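Local coordinates for galectin (Xenopus laevis, PDB 3WUD), which binds beta-galactosides such as lactose as a prototype galectin of frog skin, and is associated with laminin binding, at residues T58-C63 with R76-P81; F48-D53 with F80-G85; A30-I35 with F52-D57. All coordinates share one frame; numbering follows the deposited sequence.

Contact 1: T58-C63 with R76-P81; sequences TNKIIC and RENVFP. With GLC (alpha-D-glucopyranose), chain B.
Asn59 lies across one face of the Phe80 ring at the open end of a beta hairpin. Its CA stands over the middle of the ring, 3.5 Å from the centroid and only 3° off the normal. The amide continues the cover: its plane is tilted 15° from that of the ring, and Asn59 OD1 comes within 3.5 Å of Phe80 CE2. The ring reaches this place because Phe80 CG is turned away from its own backbone nitrogen (chi1 -157°), which carries it toward Asn59. Ile61 meets the same residue obliquely through CG1, while its terminal CD1 packs 3.9 Å from Val79 CG1. Beside these, the hairpin pairing is regular. Ile61 and Glu77 form an antiparallel hydrogen-bonded pair, with Glu77 N to Ile61 O at 2.8 Å and Ile61 N to Glu77 O at 3.0 Å. The next pair, Ile62 with Arg76, is non-hydrogen-bonded, and its side chains run alongside each other in the same direction. Ile62 CD1 touches Arg76 CG at 3.6 Å and Ile62 CG1 lies over one face of the guanidinium group, which makes salt bridges with Glu74 and Asp57 and a weak hydrogen bond to glucose O2. Opposite Arg51 of strand 43-51, Asn59 and Lys60 together make a G1 beta bulge. The contact thus joins strands 60-67 and 70-77, the latter outermost in its sheet within the chain; strand 43-51 flanks 60-67 on the other side, and Phe109 of strand 108-112 packs on Ile61 and Glu77.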
# COMPACT_ATOMS: atom_id res chain seq x y z
N THR A 58 10.48 -12.77 24.24
CA THR A 58 10.12 -14.00 23.54
C THR A 58 8.61 -14.13 23.45
O THR A 58 7.90 -14.19 24.48
CB THR A 58 10.68 -15.26 24.27
OG1 THR A 58 12.11 -15.22 24.18
CG2 THR A 58 10.13 -16.58 23.56
N ASN A 59 8.08 -14.14 22.22
CA ASN A 59 6.65 -14.20 22.00
C ASN A 59 5.83 -13.18 22.75
O ASN A 59 4.83 -13.53 23.41
CB ASN A 59 6.12 -15.65 22.21
CG ASN A 59 6.82 -16.68 21.28
OD1 ASN A 59 7.57 -16.33 20.37
ND2 ASN A 59 6.57 -17.94 21.53
N LYS A 60 6.25 -11.90 22.62
CA LYS A 60 5.46 -10.80 23.18
C LYS A 60 5.22 -9.85 22.04
O LYS A 60 6.04 -9.72 21.17
CB LYS A 60 6.23 -10.03 24.26
CG LYS A 60 6.79 -10.90 25.40
CD LYS A 60 5.67 -11.33 26.30
CE LYS A 60 6.19 -12.19 27.46
NZ LYS A 60 6.25 -13.60 26.99
N ILE A 61 4.15 -9.09 22.12
CA ILE A 61 3.97 -7.96 21.28
C ILE A 61 4.35 -6.68 22.09
O ILE A 61 3.71 -6.39 23.14
CB ILE A 61 2.54 -7.80 20.80
CG1 ILE A 61 2.06 -9.06 20.05
CG2 ILE A 61 2.46 -6.58 19.89
CD1 ILE A 61 0.63 -8.97 19.63
N ILE A 62 5.31 -5.93 21.57
CA ILE A 62 5.64 -4.65 22.24
C ILE A 62 4.97 -3.60 21.37
O ILE A 62 5.12 -3.65 20.15
CB ILE A 62 7.13 -4.43 22.22
CG1 ILE A 62 7.78 -5.26 23.33
CG2 ILE A 62 7.48 -2.96 22.47
CD1 ILE A 62 7.31 -6.68 23.53
N CYS A 63 4.16 -2.71 21.94
CA CYS A 63 3.67 -1.53 21.20
C CYS A 63 4.21 -0.26 21.83
O CYS A 63 4.47 -0.18 23.05
CB CYS A 63 2.16 -1.48 21.25
SG CYS A 63 1.40 -2.87 20.32
N ARG A 76 3.19 -3.78 26.68
CA ARG A 76 3.55 -5.16 26.41
C ARG A 76 2.29 -6.08 26.46
O ARG A 76 1.52 -6.09 27.44
CB ARG A 76 4.65 -5.65 27.35
CG ARG A 76 6.04 -5.76 26.73
CD ARG A 76 7.18 -6.16 27.72
NE ARG A 76 8.52 -5.94 27.10
CZ ARG A 76 9.11 -4.75 26.97
NH1 ARG A 76 8.52 -3.66 27.48
NH2 ARG A 76 10.33 -4.64 26.37
N GLU A 77 2.06 -6.83 25.38
CA GLU A 77 0.97 -7.81 25.34
C GLU A 77 1.52 -9.25 25.27
O GLU A 77 2.36 -9.49 24.46
CB GLU A 77 0.10 -7.52 24.11
CG GLU A 77 -0.42 -6.10 24.04
CD GLU A 77 -1.52 -5.81 25.04
OE1 GLU A 77 -2.28 -6.74 25.45
OE2 GLU A 77 -1.67 -4.62 25.40
N ASN A 78 1.04 -10.16 26.13
CA ASN A 78 1.32 -11.59 26.06
C ASN A 78 0.55 -12.30 24.91
O ASN A 78 0.93 -13.35 24.48
CB ASN A 78 1.04 -12.38 27.39
CG ASN A 78 1.93 -11.93 28.53
OD1 ASN A 78 2.87 -11.17 28.34
ND2 ASN A 78 1.64 -12.41 29.75
N VAL A 79 -0.48 -11.71 24.33
CA VAL A 79 -1.13 -12.41 23.21
C VAL A 79 -0.13 -12.52 22.07
O VAL A 79 0.61 -11.58 21.80
CB VAL A 79 -2.38 -11.68 22.75
CG1 VAL A 79 -2.06 -10.37 22.11
CG2 VAL A 79 -3.13 -12.53 21.73
N PHE A 80 -0.13 -13.66 21.38
CA PHE A 80 0.86 -13.89 20.32
C PHE A 80 0.45 -15.00 19.37
O PHE A 80 1.02 -16.10 19.42
CB PHE A 80 2.21 -14.22 20.95
CG PHE A 80 3.40 -13.95 20.06
CD1 PHE A 80 3.93 -12.68 19.99
CD2 PHE A 80 4.05 -14.96 19.34
CE1 PHE A 80 5.04 -12.41 19.18
CE2 PHE A 80 5.11 -14.68 18.49
CZ PHE A 80 5.63 -13.38 18.41
N PRO A 81 -0.47 -14.72 18.49
CA PRO A 81 -0.91 -15.73 17.51
C PRO A 81 -0.04 -15.81 16.26
O PRO A 81 -0.58 -16.01 15.15
CB PRO A 81 -2.24 -15.17 17.08
CG PRO A 81 -2.02 -13.71 17.13
CD PRO A 81 -1.22 -13.47 18.36
C1 GLC B . 14.41 -1.25 26.30
C2 GLC B . 13.41 -2.25 25.77
C3 GLC B . 13.30 -2.41 24.29
C4 GLC B . 13.79 -1.17 23.49
C5 GLC B . 15.13 -0.63 23.98
C6 GLC B . 15.40 0.74 23.46
O1 GLC B . 15.03 -1.62 27.50
O2 GLC B . 13.36 -3.51 26.42
O3 GLC B . 11.94 -2.76 24.03
O4 GLC B . 13.93 -1.64 22.20
O5 GLC B . 15.18 -0.51 25.37
O6 GLC B . 16.69 1.08 23.97

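Contact 2: F48-D53 with F80-G85. With GAL (beta-D-galactopyranose), chain C; GLC (alpha-D-glucopyranose), chain B.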
# COMPACT_ATOMS: atom_id res chain seq x y z
N PHE A 48 3.82 -1.32 16.27
CA PHE A 48 3.28 -2.62 16.61
C PHE A 48 4.36 -3.65 16.29
O PHE A 48 4.73 -3.84 15.13
CB PHE A 48 2.05 -2.88 15.74
CG PHE A 48 1.46 -4.23 15.90
CD1 PHE A 48 0.59 -4.49 16.96
CD2 PHE A 48 1.75 -5.26 15.01
CE1 PHE A 48 0.02 -5.74 17.12
CE2 PHE A 48 1.20 -6.54 15.16
CZ PHE A 48 0.36 -6.77 16.25
N ASN A 49 5.01 -4.19 17.32
CA ASN A 49 6.22 -4.97 17.17
C ASN A 49 6.22 -6.40 17.87
O ASN A 49 6.71 -6.53 18.99
CB ASN A 49 7.36 -4.12 17.75
CG ASN A 49 8.76 -4.71 17.53
OD1 ASN A 49 9.64 -4.43 18.33
ND2 ASN A 49 8.98 -5.45 16.47
N PRO A 50 5.67 -7.43 17.16
CA PRO A 50 5.69 -8.78 17.63
C PRO A 50 7.16 -9.22 17.60
O PRO A 50 7.84 -8.99 16.65
CB PRO A 50 4.83 -9.54 16.60
CG PRO A 50 3.86 -8.50 16.15
CD PRO A 50 4.82 -7.33 15.96
N ARG A 51 7.61 -9.78 18.70
CA ARG A 51 8.93 -10.16 18.91
C ARG A 51 8.96 -11.67 19.24
O ARG A 51 8.42 -12.09 20.31
CB ARG A 51 9.53 -9.43 20.10
CG ARG A 51 9.63 -7.93 19.86
CD ARG A 51 10.34 -7.18 20.98
NE ARG A 51 10.46 -5.74 20.66
CZ ARG A 51 10.88 -4.83 21.55
NH1 ARG A 51 11.28 -5.20 22.74
NH2 ARG A 51 10.98 -3.54 21.20
N PHE A 52 9.61 -12.41 18.36
CA PHE A 52 9.87 -13.85 18.55
C PHE A 52 11.04 -14.03 19.49
O PHE A 52 10.95 -14.78 20.47
CB PHE A 52 10.20 -14.52 17.21
CG PHE A 52 9.06 -14.55 16.25
CD1 PHE A 52 8.05 -15.48 16.39
CD2 PHE A 52 9.00 -13.65 15.21
CE1 PHE A 52 6.94 -15.49 15.56
CE2 PHE A 52 7.90 -13.66 14.34
CZ PHE A 52 6.88 -14.56 14.52
N ASP A 53 12.16 -13.41 19.15
CA ASP A 53 13.28 -13.19 20.08
C ASP A 53 14.03 -11.93 19.80
O ASP A 53 14.95 -11.92 18.96
CB ASP A 53 14.28 -14.34 20.04
CG ASP A 53 15.47 -14.10 20.96
OD1 ASP A 53 15.32 -13.42 22.01
OD2 ASP A 53 16.58 -14.62 20.62
N PHE A 80 -0.13 -13.66 21.38
CA PHE A 80 0.86 -13.89 20.32
C PHE A 80 0.45 -15.00 19.37
O PHE A 80 1.02 -16.10 19.42
CB PHE A 80 2.21 -14.22 20.95
CG PHE A 80 3.40 -13.95 20.06
CD1 PHE A 80 3.93 -12.68 19.99
CD2 PHE A 80 4.05 -14.96 19.34
CE1 PHE A 80 5.04 -12.41 19.18
CE2 PHE A 80 5.11 -14.68 18.49
CZ PHE A 80 5.63 -13.38 18.41
N PRO A 81 -0.47 -14.72 18.49
CA PRO A 81 -0.91 -15.73 17.51
C PRO A 81 -0.04 -15.81 16.26
O PRO A 81 -0.58 -16.01 15.15
CB PRO A 81 -2.24 -15.17 17.08
CG PRO A 81 -2.02 -13.71 17.13
CD PRO A 81 -1.22 -13.47 18.36
N PHE A 82 1.24 -15.55 16.37
CA PHE A 82 2.07 -15.50 15.18
C PHE A 82 3.00 -16.72 15.11
O PHE A 82 3.30 -17.29 16.12
CB PHE A 82 2.88 -14.17 15.13
CG PHE A 82 2.05 -12.94 15.35
CD1 PHE A 82 1.32 -12.40 14.32
CD2 PHE A 82 2.06 -12.27 16.59
CE1 PHE A 82 0.55 -11.30 14.53
CE2 PHE A 82 1.32 -11.14 16.80
CZ PHE A 82 0.58 -10.66 15.76
N GLN A 83 3.32 -17.16 13.88
CA GLN A 83 4.34 -18.16 13.61
C GLN A 83 5.29 -17.66 12.55
O GLN A 83 4.90 -17.00 11.58
CB GLN A 83 3.71 -19.48 13.09
CG GLN A 83 2.30 -19.71 13.62
CD GLN A 83 1.72 -21.09 13.32
OE1 GLN A 83 1.89 -21.65 12.23
NE2 GLN A 83 1.00 -21.63 14.30
N GLN A 84 6.55 -18.04 12.70
CA GLN A 84 7.56 -17.76 11.72
C GLN A 84 7.29 -18.65 10.52
O GLN A 84 6.79 -19.76 10.69
CB GLN A 84 8.95 -18.09 12.27
CG GLN A 84 9.41 -17.19 13.41
CD GLN A 84 10.48 -17.86 14.26
OE1 GLN A 84 10.28 -18.98 14.70
NE2 GLN A 84 11.60 -17.18 14.49
N GLY A 85 7.55 -18.13 9.33
CA GLY A 85 7.25 -18.87 8.10
C GLY A 85 5.78 -19.09 7.79
O GLY A 85 5.39 -20.16 7.27
C1 GAL C . 13.29 -0.74 21.25
C2 GAL C . 13.58 -1.18 19.82
C3 GAL C . 12.86 -0.35 18.76
C4 GAL C . 11.38 -0.24 19.16
C5 GAL C . 11.27 0.22 20.62
C6 GAL C . 9.86 0.36 21.15
O2 GAL C . 14.97 -1.06 19.56
O3 GAL C . 13.10 -0.91 17.48
O4 GAL C . 10.74 -1.51 19.01
O5 GAL C . 11.90 -0.67 21.54
O6 GAL C . 9.79 0.80 22.49
C1 GLC B . 14.41 -1.25 26.30
C2 GLC B . 13.41 -2.25 25.77
C3 GLC B . 13.30 -2.41 24.29
C4 GLC B . 13.79 -1.17 23.49
C5 GLC B . 15.13 -0.63 23.98
C6 GLC B . 15.40 0.74 23.46
O1 GLC B . 15.03 -1.62 27.50
O2 GLC B . 13.36 -3.51 26.42
O3 GLC B . 11.94 -2.76 24.03
O4 GLC B . 13.93 -1.64 22.20
O5 GLC B . 15.18 -0.51 25.37
O6 GLC B . 16.69 1.08 23.97
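Phe52 is held between two partners, one over each face of its ring. From one side comes Phe80, edge first, in an offset edge-to-face pair with planes 88° apart and centroids separated by 5.2 Å; the nearest approach is Phe80 CE2 to Phe52 CE1 at 3.5 Å. The opposite face receives the aliphatic part of Gln84, whose CG sits over the ring centre, 3.6 Å from the centroid and 7° from the normal. Gln84 then runs past the ring in the reverse direction, its amide tilted 20° from the ring plane, and its NE2 is hydrogen-bonded to Ala30 O. Pro50 CG makes an off-centre CH-pi contact with the Phe82 ring, approaching Phe82 CE2 to 3.7 Å, and Phe82 CZ meets Phe48 CZ at 3.9 Å. On the other face of strand 43-51, Arg51 makes a salt bridge to Asp57 and hydrogen bonds to glucose O3 and galactose O4, while Asn49 OD1 accepts from Arg51 NE at 2.8 Å. The contact therefore lies behind this binding strand, where the loop between strands 70-77 and 86-95 packs against its inner face, with Leu103 of strand 98-103 and Ile90 of strand 86-95 closing round Phe48 and Phe82 in the sandwich.

Contact 3: A30-I35 with F52-D57. With GLC (alpha-D-glucopyranose), chain B; GAL (beta-D-galactopyranose), chain C; SO4 (sulfate ion), chain D.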
# COMPACT_ATOMS: atom_id res chain seq x y z
N ALA A 30 12.49 -14.99 11.19
CA ALA A 30 12.20 -13.66 11.73
C ALA A 30 12.42 -13.64 13.24
O ALA A 30 11.91 -14.47 13.95
CB ALA A 30 10.75 -13.30 11.40
N LYS A 31 13.18 -12.66 13.71
CA LYS A 31 13.33 -12.43 15.15
C LYS A 31 12.25 -11.50 15.64
O LYS A 31 11.88 -11.59 16.80
CB LYS A 31 14.69 -11.87 15.47
CG LYS A 31 15.80 -12.90 15.32
CD LYS A 31 16.99 -12.15 14.79
CE LYS A 31 17.95 -11.82 15.92
NZ LYS A 31 18.92 -12.98 16.07
N SER A 32 11.75 -10.61 14.75
CA SER A 32 10.62 -9.69 15.06
C SER A 32 10.13 -9.06 13.73
O SER A 32 10.80 -9.19 12.68
CB SER A 32 11.06 -8.56 16.02
OG SER A 32 12.04 -7.79 15.41
N PHE A 33 9.01 -8.44 13.74
CA PHE A 33 8.60 -7.58 12.61
C PHE A 33 7.82 -6.37 13.21
O PHE A 33 7.40 -6.41 14.38
CB PHE A 33 7.76 -8.36 11.58
CG PHE A 33 6.41 -8.84 12.08
CD1 PHE A 33 5.25 -8.10 11.81
CD2 PHE A 33 6.26 -10.07 12.72
CE1 PHE A 33 4.02 -8.52 12.24
CE2 PHE A 33 5.01 -10.52 13.14
CZ PHE A 33 3.90 -9.75 12.89
N ALA A 34 7.68 -5.27 12.44
CA ALA A 34 7.01 -4.10 13.01
C ALA A 34 6.13 -3.53 11.92
O ALA A 34 6.53 -3.54 10.74
CB ALA A 34 8.03 -3.05 13.50
N ILE A 35 4.95 -3.07 12.34
CA ILE A 35 4.09 -2.27 11.48
C ILE A 35 3.82 -0.95 12.24
O ILE A 35 3.44 -0.94 13.42
CB ILE A 35 2.75 -2.98 11.28
CG1 ILE A 35 2.94 -4.34 10.61
CG2 ILE A 35 1.75 -2.05 10.53
CD1 ILE A 35 1.84 -5.26 10.95
N PHE A 52 9.61 -12.41 18.36
CA PHE A 52 9.87 -13.85 18.55
C PHE A 52 11.04 -14.03 19.49
O PHE A 52 10.95 -14.78 20.47
CB PHE A 52 10.20 -14.52 17.21
CG PHE A 52 9.06 -14.55 16.25
CD1 PHE A 52 8.05 -15.48 16.39
CD2 PHE A 52 9.00 -13.65 15.21
CE1 PHE A 52 6.94 -15.49 15.56
CE2 PHE A 52 7.90 -13.66 14.34
CZ PHE A 52 6.88 -14.56 14.52
N ASP A 53 12.16 -13.41 19.15
CA ASP A 53 13.28 -13.19 20.08
C ASP A 53 14.03 -11.93 19.80
O ASP A 53 14.95 -11.92 18.96
CB ASP A 53 14.28 -14.34 20.04
CG ASP A 53 15.47 -14.10 20.96
OD1 ASP A 53 15.32 -13.42 22.01
OD2 ASP A 53 16.58 -14.62 20.62
N HIS A 54 13.67 -10.87 20.53
CA HIS A 54 14.26 -9.58 20.21
C HIS A 54 14.23 -8.72 21.42
O HIS A 54 13.29 -8.70 22.16
CB HIS A 54 13.50 -8.96 19.00
CG HIS A 54 14.00 -7.62 18.61
ND1 HIS A 54 15.30 -7.40 18.20
CD2 HIS A 54 13.38 -6.42 18.55
CE1 HIS A 54 15.46 -6.11 17.96
NE2 HIS A 54 14.30 -5.50 18.12
N GLU A 55 15.33 -8.04 21.67
CA GLU A 55 15.48 -7.18 22.86
C GLU A 55 15.13 -7.90 24.15
O GLU A 55 14.59 -7.29 25.03
CB GLU A 55 14.63 -5.89 22.74
CG GLU A 55 14.91 -5.06 21.50
CD GLU A 55 16.16 -4.18 21.61
OE1 GLU A 55 16.41 -3.37 20.68
OE2 GLU A 55 16.84 -4.24 22.64
N GLY A 56 15.45 -9.21 24.27
CA GLY A 56 15.10 -10.04 25.45
C GLY A 56 13.65 -10.50 25.62
O GLY A 56 13.28 -11.18 26.63
N ASP A 57 12.81 -10.19 24.61
CA ASP A 57 11.39 -10.52 24.63
C ASP A 57 11.18 -11.74 23.72
O ASP A 57 11.77 -11.76 22.61
CB ASP A 57 10.53 -9.35 24.14
CG ASP A 57 10.61 -8.18 25.05
OD1 ASP A 57 10.56 -8.36 26.28
OD2 ASP A 57 10.81 -7.08 24.52
C1 GLC B . 14.41 -1.25 26.30
C2 GLC B . 13.41 -2.25 25.77
C3 GLC B . 13.30 -2.41 24.29
C4 GLC B . 13.79 -1.17 23.49
C5 GLC B . 15.13 -0.63 23.98
C6 GLC B . 15.40 0.74 23.46
O1 GLC B . 15.03 -1.62 27.50
O2 GLC B . 13.36 -3.51 26.42
O3 GLC B . 11.94 -2.76 24.03
O4 GLC B . 13.93 -1.64 22.20
O5 GLC B . 15.18 -0.51 25.37
O6 GLC B . 16.69 1.08 23.97
C1 GAL C . 13.29 -0.74 21.25
C2 GAL C . 13.58 -1.18 19.82
C3 GAL C . 12.86 -0.35 18.76
C4 GAL C . 11.38 -0.24 19.16
C5 GAL C . 11.27 0.22 20.62
C6 GAL C . 9.86 0.36 21.15
O2 GAL C . 14.97 -1.06 19.56
O3 GAL C . 13.10 -0.91 17.48
O4 GAL C . 10.74 -1.51 19.01
O5 GAL C . 11.90 -0.67 21.54
O6 GAL C . 9.79 0.80 22.49
S SO4 D . 18.34 -9.05 19.63
O1 SO4 D . 18.65 -10.28 20.42
O2 SO4 D . 17.77 -8.04 20.55
O3 SO4 D . 19.54 -8.47 18.96
O4 SO4 D . 17.43 -9.34 18.47
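Lys31 O is gripped by two successive amides of the facing loop, Phe52 N at 2.9 Å and Asp53 N at 3.0 Å. The two bonds differ in direction. Asp53 N lies in the carbonyl plane on a lone pair, whereas Phe52 N approaches from above that plane, 36° out of it. Together they tie the start of 52-57 to Lys31. Beside this polar joint the Phe52 ring comes edgewise to the backbone of Lys31, and its CD2 is 3.3 Å from Ala30 O; Ala30 CB and Phe33 CD2 make looser apolar contacts with CE2 of the same ring. Further out, Ser32 and His54 meet. Ser32 OG stands over one face of the imidazole, 3.7 Å from His54 CD2, and Glu55 CG covers part of the opposite face. With His54 CG swung away from the backbone N (chi1 179°), the ring is carried alongside Ser32, and ND1 at its edge donates to O4 of a sulfate ion at 2.9 Å. Another oxygen of that ion, O2, accepts from Glu55 N at 2.7 Å. The sulfate probably comes from the crystallisation liquor, so its place suggests that this spot can accept an anion, without implying a natural ligand. His54 to Asp57 form a type I' turn, and at its tip Glu55 OE1 accepts a hydrogen bond from galactose O2, while Asp57 OD2 bridges Arg51 and Arg76. The chemistry is consistent with a division of work: backbone bonds and the Phe52 ring hold the root of the loop to 30-35, while its acidic turn meets the sugar and the pocket arginines.

All three contacts lie on one side of the chain's centre and reach the same sheet, but differ in how far they are buried. Contact 2 is the buried one, with no hydrogen bond between its segments and aromatic and aliphatic packing throughout. Contacts 1 and 3 are partly buried and rely on backbone hydrogen bonds, paired as a hairpin in contact 1 and converging on a single carbonyl in contact 3. Contacts 1 and 2 share Phe80 and have neighbouring strands, 60-67 and 43-51; contacts 2 and 3 share Phe52. Charge gathers toward the sugar, where Asp57 of contact 3 joins Arg51 of contact 2 and Arg76 of contact 1.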